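Local coordinates for protein origin of replication complex subunit 1B (Arabidopsis thaliana, PDB 5HH7) that reads the unmodified histone H3 tail through its BAH-PHD cassette, binds replication origins as part of the origin recognition complex, and positively regulates transcription of some genes, at residues E124-S128 against G129-A133. Residues are numbered along the deposited sequence; the frame is centred on the assembly and turned at random.
Sequences EKLLS and GDLWA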
loop_
_atom_site.group_PDB
_atom_site.type_symbol
_atom_site.label_atom_id
_atom_site.label_comp_id
_atom_site.label_asym_id
_atom_site.label_seq_id
_atom_site.Cartn_x
_atom_site.Cartn_y
_atom_site.Cartn_z
ATOM N N GLU A 124 2.683 5.573 3.845
ATOM C CA GLU A 124 2.965 5.845 5.247
ATOM C C GLU A 124 1.670 6.081 6.027
ATOM O O GLU A 124 1.505 5.579 7.141
ATOM C CB GLU A 124 3.902 7.049 5.373
ATOM C CG GLU A 124 4.434 7.282 6.773
ATOM C CD GLU A 124 5.458 8.405 6.836
ATOM O OE1 GLU A 124 5.910 8.872 5.768
ATOM O OE2 GLU A 124 5.806 8.820 7.961
ATOM N N LYS A 125 0.746 6.827 5.429
ATOM C CA LYS A 125 -0.542 7.091 6.062
ATOM C C LYS A 125 -1.349 5.805 6.233
ATOM O O LYS A 125 -1.997 5.603 7.261
ATOM C CB LYS A 125 -1.349 8.105 5.251
ATOM C CG LYS A 125 -0.746 9.500 5.184
ATOM C CD LYS A 125 -1.659 10.435 4.405
ATOM C CE LYS A 125 -0.938 11.709 3.996
ATOM N NZ LYS A 125 -1.792 12.591 3.150
ATOM N N LEU A 126 -1.314 4.946 5.219
ATOM C CA LEU A 126 -2.032 3.678 5.279
ATOM C C LEU A 126 -1.523 2.831 6.434
ATOM O O LEU A 126 -2.301 2.335 7.249
ATOM C CB LEU A 126 -1.874 2.897 3.974
ATOM C CG LEU A 126 -2.498 1.501 4.020
ATOM C CD1 LEU A 126 -4.016 1.601 4.167
ATOM C CD2 LEU A 126 -2.121 0.684 2.790
ATOM N N LEU A 127 -0.205 2.689 6.510
ATOM C CA LEU A 127 0.410 1.808 7.493
ATOM C C LEU A 127 0.345 2.360 8.915
ATOM O O LEU A 127 0.615 1.643 9.878
ATOM C CB LEU A 127 1.852 1.481 7.093
ATOM C CG LEU A 127 1.980 0.741 5.757
ATOM C CD1 LEU A 127 3.443 0.443 5.404
ATOM C CD2 LEU A 127 1.152 -0.551 5.759
ATOM N N SER A 128 -0.022 3.631 9.048
ATOM C CA SER A 128 -0.216 4.218 10.368
ATOM C C SER A 128 -1.703 4.306 10.703
ATOM O O SER A 128 -2.085 4.849 11.739
ATOM C CB SER A 128 0.436 5.600 10.453
ATOM O OG SER A 128 -0.240 6.530 9.625
ATOM N N GLY A 129 -2.538 3.773 9.814
ATOM C CA GLY A 129 -3.975 3.743 10.025
ATOM C C GLY A 129 -4.675 5.069 9.791
ATOM O O GLY A 129 -5.754 5.315 10.336
ATOM N N ASP A 130 -4.072 5.922 8.967
ATOM C CA ASP A 130 -4.625 7.248 8.707
ATOM C C ASP A 130 -5.298 7.355 7.339
ATOM O O ASP A 130 -5.731 8.431 6.931
ATOM C CB ASP A 130 -3.550 8.318 8.889
ATOM C CG ASP A 130 -3.114 8.452 10.334
ATOM O OD1 ASP A 130 -3.998 8.446 11.218
ATOM O OD2 ASP A 130 -1.895 8.546 10.587
ATOM N N LEU A 131 -5.369 6.234 6.633
ATOM C CA LEU A 131 -6.252 6.110 5.478
ATOM C C LEU A 131 -6.533 4.640 5.218
ATOM O O LEU A 131 -5.978 3.779 5.895
ATOM C CB LEU A 131 -5.709 6.830 4.235
ATOM C CG LEU A 131 -4.323 6.563 3.654
ATOM C CD1 LEU A 131 -4.302 5.284 2.845
ATOM C CD2 LEU A 131 -3.906 7.740 2.790
ATOM N N TRP A 132 -7.399 4.360 4.248
ATOM C CA TRP A 132 -7.858 3.001 4.002
ATOM C C TRP A 132 -7.300 2.455 2.695
ATOM O O TRP A 132 -6.858 3.212 1.828
ATOM C CB TRP A 132 -9.387 2.955 3.922
ATOM C CG TRP A 132 -10.115 3.519 5.102
ATOM C CD1 TRP A 132 -10.179 4.830 5.475
ATOM C CD2 TRP A 132 -10.922 2.795 6.041
ATOM N NE1 TRP A 132 -10.958 4.965 6.599
ATOM C CE2 TRP A 132 -11.426 3.731 6.967
ATOM C CE3 TRP A 132 -11.259 1.446 6.194
ATOM C CZ2 TRP A 132 -12.251 3.364 8.028
ATOM C CZ3 TRP A 132 -12.080 1.081 7.253
ATOM C CH2 TRP A 132 -12.563 2.037 8.156
ATOM N N ALA A 133 -7.340 1.136 2.564
ATOM C CA ALA A 133 -7.061 0.467 1.301
ATOM C C ALA A 133 -8.158 -0.561 1.074
ATOM O O ALA A 133 -8.624 -1.199 2.021
ATOM C CB ALA A 133 -5.699 -0.201 1.333
HETATM O O HOH W 1 -4.911 1.715 7.503
#
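Leu131 carries CG between its own backbone N and carbonyl carbon (chi1 55°), which brings its two methyls back against the last helical turn; Leu126, with CG anti to the backbone N (chi1 175°), brings its methyls close to Ala133, although the side chain leaves the backbone pointing away. CD1 of Leu131 therefore meets CB of Leu126 at 3.6 Å, while its CD2 packs on CB of Lys125, whose extended chain crosses the leucine at about a right angle. Farther along, CD1 of Leu126 rests against CB of Ala133 at 3.8 Å. The helix ends in a Schellman motif: at Gly129, which has positive phi, the N-H donates to Leu126 O (N to O 3.0 Å) from well above the carbonyl plane, and Asp130 N reaches Lys125 O at 2.7 Å. A weak bond from Leu131 N also falls on Lys125 O. One water donates to both Leu126 O and Leu131 O, bridging the helix end to the residue just before the strand. On the exposed side, OG of Ser128 lies 2.8 Å from OD2 of Asp130, and Arg120 forms a salt bridge with the same carboxylate oxygen. Within the BAH domain the turn joins helix 122-127 to strand 132-142 of the mixed sheet; Leu126 and Leu131 both pack on Tyr33 of strand 31-34, and Leu126 also touches Phe211 of strand 210-218.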